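Local coordinates for protein probable hydrogenase maturation factor HypB (Methanocaldococcus jannaschii, PDB 2HF9) that binds GTP as a dimeric G3E-family protein and probably hydrolyses it slowly to support nickel insertion during the maturation of [NiFe] hydrogenases, at residues M44-I47 with G48-K51; H101-A104 with H105-G108; R193-P196 with D197-V200; L215-I218 with E219-K223. One frame throughout, in Å; residues are numbered along the deposited sequence.

Overall arrangement
Following the chain from the N terminus, contact 1 (44-51) comes first, turning strand 39-45 through the phosphate-binding loop into helix 51-62. Contact 2 (101-108) starts helix 104-111 after the loop that follows strand 90-95; its centre lies about 18 Å from that of contact 1. Contact 3 (193-200) closes the short loop joining helix 184-194 to strand 199-202, outermost in the parallel sheet within this chain. Contact 4 (215-223) is a run of turns inside helix 211-224, which packs on strands 39-45 and 142-148. All four are local and follow in series, none nesting or crossing. Contacts 3 and 4 alone touch, with Glu199 CG 4.0 Å from Phe217 CD1.

Contact 1: residues M44-I47 with G48-K51. With GSP (5'-guanosine-diphosphate-monothiophosphate), chain E.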
loop_
_atom_site.group_PDB
_atom_site.type_symbol
_atom_site.label_atom_id
_atom_site.label_comp_id
_atom_site.label_asym_id
_atom_site.label_seq_id
_atom_site.Cartn_x
_atom_site.Cartn_y
_atom_site.Cartn_z
ATOM N N MET A 44 3.489 -7.336 8.372
ATOM C CA MET A 44 2.653 -6.825 7.294
ATOM C C MET A 44 2.505 -5.314 7.427
ATOM O O MET A 44 2.797 -4.749 8.479
ATOM C CB MET A 44 1.258 -7.467 7.347
ATOM C CG MET A 44 1.217 -8.958 7.019
ATOM S SD MET A 44 -0.402 -9.675 7.379
ATOM C CE MET A 44 -0.323 -9.784 9.169
ATOM N N GLY A 45 2.049 -4.665 6.361
ATOM C CA GLY A 45 1.743 -3.243 6.408
ATOM C C GLY A 45 1.505 -2.616 5.051
ATOM O O GLY A 45 1.557 -3.294 4.017
ATOM N N ALA A 46 1.242 -1.313 5.059
ATOM C CA ALA A 46 1.072 -0.550 3.829
ATOM C C ALA A 46 2.445 -0.286 3.200
ATOM O O ALA A 46 3.475 -0.683 3.752
ATOM C CB ALA A 46 0.346 0.750 4.116
ATOM N N ILE A 47 2.470 0.376 2.049
ATOM C CA ILE A 47 3.746 0.704 1.411
ATOM C C ILE A 47 4.475 1.765 2.238
ATOM O O ILE A 47 3.930 2.837 2.508
ATOM C CB ILE A 47 3.568 1.218 -0.040
ATOM C CG1 ILE A 47 2.886 0.166 -0.930
ATOM C CG2 ILE A 47 4.916 1.659 -0.627
ATOM C CD1 ILE A 47 3.807 -0.933 -1.461
ATOM N N GLY A 48 5.698 1.437 2.654
ATOM C CA GLY A 48 6.565 2.371 3.362
ATOM C C GLY A 48 6.164 2.699 4.788
ATOM O O GLY A 48 6.594 3.715 5.326
ATOM N N SER A 49 5.349 1.841 5.403
ATOM C CA SER A 49 4.885 2.059 6.779
ATOM C C SER A 49 6.021 2.054 7.808
ATOM O O SER A 49 5.920 2.706 8.851
ATOM C CB SER A 49 3.844 1.009 7.168
ATOM O OG SER A 49 2.668 1.146 6.390
ATOM N N GLY A 50 7.086 1.310 7.513
ATOM C CA GLY A 50 8.251 1.236 8.399
ATOM C C GLY A 50 8.660 -0.166 8.820
ATOM O O GLY A 50 9.385 -0.320 9.801
ATOM N N LYS A 51 8.223 -1.180 8.067
ATOM C CA LYS A 51 8.500 -2.589 8.392
ATOM C C LYS A 51 9.998 -2.876 8.485
ATOM O O LYS A 51 10.465 -3.480 9.450
ATOM C CB LYS A 51 7.867 -3.535 7.356
ATOM C CG LYS A 51 6.350 -3.428 7.202
ATOM C CD LYS A 51 5.792 -4.483 6.220
ATOM C CE LYS A 51 6.130 -4.179 4.753
ATOM N NZ LYS A 51 5.691 -2.819 4.335
HETATM P PG GSP E . 8.450 -1.204 1.934
HETATM O O3B GSP E . 8.540 -0.081 3.083
HETATM S S1G GSP E . 6.798 -1.589 1.627
HETATM O O2G GSP E . 9.100 -0.583 0.683
HETATM O O3G GSP E . 9.247 -2.442 2.376
HETATM P PB GSP E . 8.740 -0.388 4.654
HETATM O O1B GSP E . 7.411 -0.568 5.273
HETATM O O2B GSP E . 9.658 -1.510 4.922
HETATM P PA GSP E . 10.777 1.525 5.476
HETATM O O1A GSP E . 11.363 0.867 6.668
HETATM O O2A GSP E . 11.635 1.359 4.275
HETATM O O3A GSP E . 9.267 1.038 5.199
HETATM O "O5'" GSP E . 10.509 3.063 5.832
HETATM C "C5'" GSP E . 9.912 3.938 4.895
HETATM C "C4'" GSP E . 10.382 5.366 5.149
HETATM O "O4'" GSP E . 9.815 5.874 6.345
HETATM C "C3'" GSP E . 11.889 5.487 5.306
HETATM O "O3'" GSP E . 12.252 6.683 4.654
HETATM C "C2'" GSP E . 12.100 5.616 6.798
HETATM O "O2'" GSP E . 13.224 6.393 7.112
HETATM C "C1'" GSP E . 10.829 6.320 7.232
HETATM N N9 GSP E . 10.343 6.032 8.591
HETATM C C8 GSP E . 10.019 4.817 9.142
HETATM N N7 GSP E . 9.561 5.035 10.394
HETATM C C5 GSP E . 9.572 6.366 10.641
HETATM C C6 GSP E . 9.207 7.129 11.749
HETATM O O6 GSP E . 8.773 6.586 12.763
HETATM N N1 GSP E . 9.330 8.506 11.693
HETATM C C2 GSP E . 9.818 9.118 10.550
HETATM N N2 GSP E . 9.941 10.441 10.502
HETATM N N3 GSP E . 10.176 8.358 9.452
HETATM C C4 GSP E . 10.051 7.004 9.504
#
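Lys51 folds its side chain back under the loop that carries it, and its NZ comes up against the backbone carbonyl of Ala46. CG stands anti to the carbonyl carbon (chi1 -59°), and the chain runs past the end of strand 39-45, with CD 3.6 Å from Met44 C. Bends at chi3 (-73°) and chi4 (-55°) turn NZ inward. There it makes a hydrogen bond of 3.0 Å to O1B of the bound nucleotide and a weak one, 3.1 Å, to Ala46 O. The same O1B accepts from Gly50 N at 2.9 Å. Lys51 N also donates to O1B, at 3.0 Å, so three N-H donors grip one beta-phosphate oxygen.

Ser49 closes the type II turn from Ala46 to Ser49. Its OG reaches back to within 3.3 Å of Ala46 CB, while its firm polar partner is Glu151. A CB on Gly50 would be crowded by C8 of the guanine and jammed against the carbonyl oxygen of Ser49. Ile47 points away from 48-51 and packs on His159 of the second subunit.

This strand-loop-helix is the P-loop (Walker A) of a nucleotide-binding domain, with magnesium about 5 Å from the Lys51 side chain. The lysine charge and the amides at the start of helix 51-62 are likely to offset the negative charge of the beta-phosphate, while the weak bond to Ala46 O may help orient the ammonium group.

Contact 2: residues H101-A104 with H105-G108; sequences HLDA and HLVG. With ZN (zinc ion), chain D.
The N-terminus of helix 104-111, capped by Asp103, is the element here, and its first turn carries a zinc ligand. Asp103 OD1 accepts from Leu106 N at 2.9 Å in a nearly straight bond (176° at the hydrogen), the donor arriving close to the line of the C-O bond. A chi1 of 67° tucks the carboxylate between the backbone N and the carbonyl carbon, which brings OD1 round over the open end of the helix. The same oxygen lies 3.5 Å from Leu106 CB. The backbone takes over from there: Val107 N donates to Asp103 O at 3.2 Å, and Gly108 N to Ala104 O at 2.7 Å. Replacing Asp103 with an alanine would probably leave Leu106 N without its capping acceptor and let the first turn fray.

His105 runs alongside Asp103, both side chains pointing the same way with carboxylate and ring planes 59° apart. With CG anti to the backbone N, the imidazole leads away from the 101-104 segment, and NE2 binds zinc at 1.9 Å. On the inner side, Leu102 CB lies 4.5 Å from Val107 CG2, and both residues pack on Ile124 of strand 121-125. Ala104 meanwhile faces helix 18-35. Capped by an aspartate, the first turns of the helix set His105 and His109, four residues apart, on one side, where both bind the ion through NE2: the i, i+4 histidine pair of a helical zinc site.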
loop_
_atom_site.group_PDB
_atom_site.type_symbol
_atom_site.label_atom_id
_atom_site.label_comp_id
_atom_site.label_asym_id
_atom_site.label_seq_id
_atom_site.Cartn_x
_atom_site.Cartn_y
_atom_site.Cartn_z
ATOM N N HIS A 101 1.103 -10.876 -1.860
ATOM C CA HIS A 101 1.281 -11.492 -0.546
ATOM C C HIS A 101 2.327 -12.601 -0.638
ATOM O O HIS A 101 2.531 -13.181 -1.705
ATOM C CB HIS A 101 -0.042 -12.087 -0.050
ATOM C CG HIS A 101 -0.549 -13.220 -0.890
ATOM N ND1 HIS A 101 -1.388 -13.033 -1.967
ATOM C CD2 HIS A 101 -0.323 -14.554 -0.817
ATOM C CE1 HIS A 101 -1.664 -14.202 -2.517
ATOM N NE2 HIS A 101 -1.028 -15.142 -1.839
ATOM N N LEU A 102 2.990 -12.885 0.479
ATOM C CA LEU A 102 3.733 -14.133 0.623
ATOM C C LEU A 102 2.735 -15.228 0.987
ATOM O O LEU A 102 1.635 -14.931 1.451
ATOM C CB LEU A 102 4.797 -14.016 1.722
ATOM C CG LEU A 102 6.026 -13.134 1.489
ATOM C CD1 LEU A 102 6.813 -13.016 2.778
ATOM C CD2 LEU A 102 6.906 -13.684 0.387
ATOM N N ASP A 103 3.110 -16.487 0.778
ATOM C CA ASP A 103 2.292 -17.614 1.238
ATOM C C ASP A 103 3.142 -18.640 1.997
ATOM O O ASP A 103 4.367 -18.551 1.995
ATOM C CB ASP A 103 1.487 -18.239 0.080
ATOM C CG ASP A 103 2.361 -18.932 -0.967
ATOM O OD1 ASP A 103 3.550 -19.191 -0.710
ATOM O OD2 ASP A 103 1.836 -19.232 -2.062
ATOM N N ALA A 104 2.493 -19.597 2.657
ATOM C CA ALA A 104 3.206 -20.610 3.445
ATOM C C ALA A 104 4.140 -21.479 2.597
ATOM O O ALA A 104 5.193 -21.914 3.071
ATOM C CB ALA A 104 2.224 -21.476 4.208
ATOM N N HIS A 105 3.748 -21.723 1.348
ATOM C CA HIS A 105 4.529 -22.535 0.426
ATOM C C HIS A 105 5.913 -21.938 0.171
ATOM O O HIS A 105 6.932 -22.609 0.367
ATOM C CB HIS A 105 3.766 -22.732 -0.892
ATOM C CG HIS A 105 4.514 -23.533 -1.909
ATOM N ND1 HIS A 105 4.719 -23.094 -3.199
ATOM C CD2 HIS A 105 5.119 -24.740 -1.821
ATOM C CE1 HIS A 105 5.413 -24.001 -3.864
ATOM N NE2 HIS A 105 5.668 -25.011 -3.051
ATOM N N LEU A 106 5.940 -20.677 -0.252
ATOM C CA LEU A 106 7.197 -19.990 -0.524
ATOM C C LEU A 106 8.033 -19.832 0.750
ATOM O O LEU A 106 9.253 -20.022 0.719
ATOM C CB LEU A 106 6.948 -18.641 -1.219
ATOM C CG LEU A 106 7.089 -18.572 -2.752
ATOM C CD1 LEU A 106 6.295 -19.652 -3.486
ATOM C CD2 LEU A 106 6.690 -17.190 -3.261
ATOM N N VAL A 107 7.368 -19.509 1.861
ATOM C CA VAL A 107 8.020 -19.408 3.169
ATOM C C VAL A 107 8.609 -20.760 3.603
ATOM O O VAL A 107 9.728 -20.815 4.107
ATOM C CB VAL A 107 7.069 -18.818 4.252
ATOM C CG1 VAL A 107 7.636 -19.005 5.662
ATOM C CG2 VAL A 107 6.797 -17.340 3.974
ATOM N N GLY A 108 7.859 -21.839 3.390
ATOM C CA GLY A 108 8.343 -23.192 3.674
ATOM C C GLY A 108 9.678 -23.494 3.016
ATOM O O GLY A 108 10.597 -24.008 3.662
HETATM ZN ZN ZN D . 6.825 -26.466 -3.074
#

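Contact 3: residues R193-P196 with D197-V200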
loop_
_atom_site.group_PDB
_atom_site.type_symbol
_atom_site.label_atom_id
_atom_site.label_comp_id
_atom_site.label_asym_id
_atom_site.label_seq_id
_atom_site.Cartn_x
_atom_site.Cartn_y
_atom_site.Cartn_z
ATOM N N ARG A 193 -10.729 -1.064 18.972
ATOM C CA ARG A 193 -12.144 -1.375 18.767
ATOM C C ARG A 193 -12.329 -2.464 17.714
ATOM O O ARG A 193 -13.144 -3.365 17.885
ATOM C CB ARG A 193 -12.924 -0.112 18.377
ATOM C CG ARG A 193 -14.405 -0.341 18.048
ATOM C CD ARG A 193 -15.110 0.947 17.620
ATOM N NE ARG A 193 -14.575 1.504 16.375
ATOM C CZ ARG A 193 -13.792 2.578 16.303
ATOM N NH1 ARG A 193 -13.428 3.227 17.402
ATOM N NH2 ARG A 193 -13.369 3.004 15.124
ATOM N N ILE A 194 -11.566 -2.375 16.630
ATOM C CA ILE A 194 -11.669 -3.336 15.530
ATOM C C ILE A 194 -11.060 -4.690 15.908
ATOM O O ILE A 194 -11.588 -5.738 15.533
ATOM C CB ILE A 194 -11.075 -2.753 14.224
ATOM C CG1 ILE A 194 -11.960 -1.601 13.729
ATOM C CG2 ILE A 194 -10.951 -3.825 13.140
ATOM C CD1 ILE A 194 -11.306 -0.674 12.712
ATOM N N ASN A 195 -9.968 -4.656 16.670
ATOM C CA ASN A 195 -9.335 -5.868 17.185
ATOM C C ASN A 195 -9.028 -5.755 18.685
ATOM O O ASN A 195 -7.899 -5.429 19.070
ATOM C CB ASN A 195 -8.063 -6.208 16.387
ATOM C CG ASN A 195 -7.547 -7.610 16.679
ATOM O OD1 ASN A 195 -7.950 -8.244 17.657
ATOM N ND2 ASN A 195 -6.649 -8.099 15.832
ATOM N N PRO A 196 -10.043 -6.021 19.538
ATOM C CA PRO A 196 -9.912 -5.942 20.995
ATOM C C PRO A 196 -8.844 -6.857 21.592
ATOM O O PRO A 196 -8.383 -6.604 22.703
ATOM C CB PRO A 196 -11.300 -6.363 21.496
ATOM C CG PRO A 196 -12.215 -6.079 20.374
ATOM C CD PRO A 196 -11.412 -6.395 19.143
ATOM N N ASP A 197 -8.461 -7.903 20.861
ATOM C CA ASP A 197 -7.484 -8.880 21.350
ATOM C C ASP A 197 -6.032 -8.502 21.040
ATOM O O ASP A 197 -5.108 -9.037 21.654
ATOM C CB ASP A 197 -7.796 -10.281 20.802
ATOM C CG ASP A 197 -9.117 -10.836 21.319
ATOM O OD1 ASP A 197 -9.586 -10.408 22.398
ATOM O OD2 ASP A 197 -9.692 -11.708 20.636
ATOM N N ALA A 198 -5.839 -7.576 20.102
ATOM C CA ALA A 198 -4.498 -7.169 19.669
ATOM C C ALA A 198 -3.814 -6.215 20.647
ATOM O O ALA A 198 -4.478 -5.474 21.370
ATOM C CB ALA A 198 -4.564 -6.531 18.288
ATOM N N GLU A 199 -2.482 -6.242 20.661
ATOM C CA GLU A 199 -1.713 -5.181 21.305
ATOM C C GLU A 199 -1.637 -4.021 20.323
ATOM O O GLU A 199 -1.482 -4.237 19.121
ATOM C CB GLU A 199 -0.308 -5.655 21.685
ATOM C CG GLU A 199 -0.268 -6.665 22.834
ATOM C CD GLU A 199 -0.944 -6.150 24.098
ATOM O OE1 GLU A 199 -0.557 -5.067 24.589
ATOM O OE2 GLU A 199 -1.869 -6.828 24.592
ATOM N N VAL A 200 -1.787 -2.801 20.829
ATOM C CA VAL A 200 -1.714 -1.611 19.985
ATOM C C VAL A 200 -0.625 -0.681 20.516
ATOM O O VAL A 200 -0.667 -0.259 21.669
ATOM C CB VAL A 200 -3.084 -0.874 19.891
ATOM C CG1 VAL A 200 -2.975 0.347 18.986
ATOM C CG2 VAL A 200 -4.174 -1.811 19.374
HETATM O O HOH W 1 -6.822 -3.947 21.072
#
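Asn195 holds CG anti to its own backbone N (chi1 -167°), and a chi2 of -15° then swings the amide oxygen over the turn, toward the backbone of Asp197 and Ala198. OD1 accepts from Asp197 N at 3.3 Å, the donor tilted from the amide plane, and takes a weak bond at the same distance from Ala198 N, at a poor angle. The main bond of Ala198 N goes instead to Asn195 O, 3.1 Å away, and that donor sits well above the carbonyl plane, 57° out of it. The side chain thus backs up the backbone bond at the corner of the chain. Its other end is held too, since ND2 donates to the carbonyl of Met163 in helix 160-163, and this fixes which way round the amide lies.

The backbone bond from Ala198 N to Asn195 O closes a type I beta turn from Asn195 to Ala198, with Pro196 and Asp197 at its two corners. OD1 reaching Asp197 N also has the pattern of an Asx turn. In the fold it is the tight connection by which helix 184-194 passes into strand 199-202, the last strand of the parallel sheet within this chain.

Ala198 turns its methyl against the amide: CB is 3.6 Å from Asn195 CG, and it also packs on Ile169 of strand 168-172. With a leucine at Asn195 the amides of Asp197 and Ala198 would probably lose their side-chain acceptor, and the carbonyl of Met163 its donor. A water donates to Asn195 O at 2.7 Å and to Ala198 O at 2.8 Å, bridging the two ends of the turn.

Contact 4: residues L215-I218 with E219-K223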
loop_
_atom_site.group_PDB
_atom_site.type_symbol
_atom_site.label_atom_id
_atom_site.label_comp_id
_atom_site.label_asym_id
_atom_site.label_seq_id
_atom_site.Cartn_x
_atom_site.Cartn_y
_atom_site.Cartn_z
ATOM N N LEU A 215 9.365 -4.277 21.705
ATOM C CA LEU A 215 10.265 -5.260 22.314
ATOM C C LEU A 215 9.525 -6.131 23.322
ATOM O O LEU A 215 9.714 -7.346 23.357
ATOM C CB LEU A 215 11.456 -4.576 22.988
ATOM C CG LEU A 215 12.531 -3.969 22.089
ATOM C CD1 LEU A 215 13.488 -3.126 22.924
ATOM C CD2 LEU A 215 13.293 -5.044 21.318
ATOM N N GLU A 216 8.676 -5.499 24.129
ATOM C CA GLU A 216 7.844 -6.198 25.101
ATOM C C GLU A 216 6.977 -7.264 24.426
ATOM O O GLU A 216 6.908 -8.405 24.894
ATOM C CB GLU A 216 6.959 -5.198 25.849
ATOM C CG GLU A 216 6.096 -5.823 26.927
ATOM C CD GLU A 216 5.139 -4.829 27.552
ATOM O OE1 GLU A 216 5.209 -3.625 27.218
ATOM O OE2 GLU A 216 4.313 -5.251 28.379
ATOM N N PHE A 217 6.330 -6.884 23.324
ATOM C CA PHE A 217 5.505 -7.815 22.556
ATOM C C PHE A 217 6.311 -9.002 22.038
ATOM O O PHE A 217 5.855 -10.143 22.136
ATOM C CB PHE A 217 4.789 -7.117 21.389
ATOM C CG PHE A 217 4.018 -8.063 20.505
ATOM C CD1 PHE A 217 2.736 -8.475 20.860
ATOM C CD2 PHE A 217 4.585 -8.567 19.335
ATOM C CE1 PHE A 217 2.021 -9.365 20.054
ATOM C CE2 PHE A 217 3.876 -9.460 18.525
ATOM C CZ PHE A 217 2.593 -9.859 18.889
ATOM N N ILE A 218 7.491 -8.731 21.481
ATOM C CA ILE A 218 8.358 -9.791 20.956
ATOM C C ILE A 218 8.708 -10.800 22.057
ATOM O O ILE A 218 8.547 -12.014 21.874
ATOM C CB ILE A 218 9.666 -9.232 20.296
ATOM C CG1 ILE A 218 9.358 -8.259 19.141
ATOM C CG2 ILE A 218 10.584 -10.372 19.837
ATOM C CD1 ILE A 218 8.622 -8.859 17.950
ATOM N N GLU A 219 9.160 -10.287 23.200
ATOM C CA GLU A 219 9.587 -11.127 24.320
ATOM C C GLU A 219 8.446 -11.944 24.922
ATOM O O GLU A 219 8.614 -13.135 25.193
ATOM C CB GLU A 219 10.274 -10.283 25.397
ATOM C CG GLU A 219 11.625 -9.709 24.972
ATOM C CD GLU A 219 12.772 -10.704 25.085
ATOM O OE1 GLU A 219 12.526 -11.921 25.249
ATOM O OE2 GLU A 219 13.933 -10.261 25.010
ATOM N N LYS A 220 7.298 -11.295 25.131
ATOM C CA LYS A 220 6.085 -11.960 25.614
ATOM C C LYS A 220 5.661 -13.096 24.683
ATOM O O LYS A 220 5.297 -14.182 25.147
ATOM C CB LYS A 220 4.942 -10.951 25.775
ATOM C CG LYS A 220 3.649 -11.524 26.353
ATOM C CD LYS A 220 2.605 -10.430 26.546
ATOM C CE LYS A 220 1.322 -10.973 27.161
ATOM N NZ LYS A 220 0.461 -11.681 26.167
ATOM N N SER A 221 5.723 -12.837 23.376
ATOM C CA SER A 221 5.372 -13.829 22.355
ATOM C C SER A 221 6.280 -15.056 22.412
ATOM O O SER A 221 5.805 -16.191 22.303
ATOM C CB SER A 221 5.423 -13.207 20.958
ATOM O OG SER A 221 4.458 -12.181 20.823
ATOM N N VAL A 222 7.579 -14.818 22.584
ATOM C CA VAL A 222 8.562 -15.893 22.713
ATOM C C VAL A 222 8.236 -16.763 23.930
ATOM O O VAL A 222 8.185 -17.991 23.830
ATOM C CB VAL A 222 10.016 -15.342 22.787
ATOM C CG1 VAL A 222 11.018 -16.453 23.105
ATOM C CG2 VAL A 222 10.396 -14.662 21.479
ATOM N N LYS A 223 7.977 -16.122 25.067
ATOM C CA LYS A 223 7.701 -16.855 26.301
ATOM C C LYS A 223 6.398 -17.657 26.262
ATOM O O LYS A 223 6.300 -18.690 26.919
ATOM C CB LYS A 223 7.725 -15.921 27.518
ATOM C CG LYS A 223 9.077 -15.247 27.815
ATOM C CD LYS A 223 10.198 -16.246 28.129
ATOM C CE LYS A 223 11.185 -16.368 26.972
ATOM N NZ LYS A 223 12.038 -17.579 27.093
#
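Hydrogen bonding to Phe217 O sets this piece of helix 211-224 apart from a plain run of turns. The carbonyl accepts twice from the same residue, from Ser221 N at 3.0 Å and from Ser221 OG at 2.8 Å, the two donors reaching it from opposite faces of its plane. With chi1 at -64°, OG lies anti to the serine carbonyl carbon and beside its N, which leads it back down the helix to the carbonyl one turn earlier. The regular i to i+4 bonds continue around this pair: Glu219 N to Leu215 O at 3.0 Å, Lys220 N to Glu216 O at 2.9 Å and Val222 N to Ile218 O at 3.1 Å.

Packing joins the same two residues. Ser221 OG stands 3.5 Å above the centre of the Phe217 ring, which reaches out from the helix and leans toward Ser221, with CG anti to its N (chi1 175°). Both side chains turn to strands 39-45 and 142-148, where Phe41 meets them, along with Ile218. Leu215 and Glu219 line the neighbouring flank, against helix 51-62; Glu219 CG comes within 3.4 Å of Leu215 O.

Charge pairing lies with the two glutamates. Glu219, bent at chi2, forms a salt bridge with Lys65 and a hydrogen bond with Tyr66 OH, and Glu216 a salt bridge with Lys213 of its own helix.

The proton of the serine hydroxyl is taken up by Phe217 O, which probably makes it tolerable for the hydroxyl to lie over an aromatic ring on this buried face.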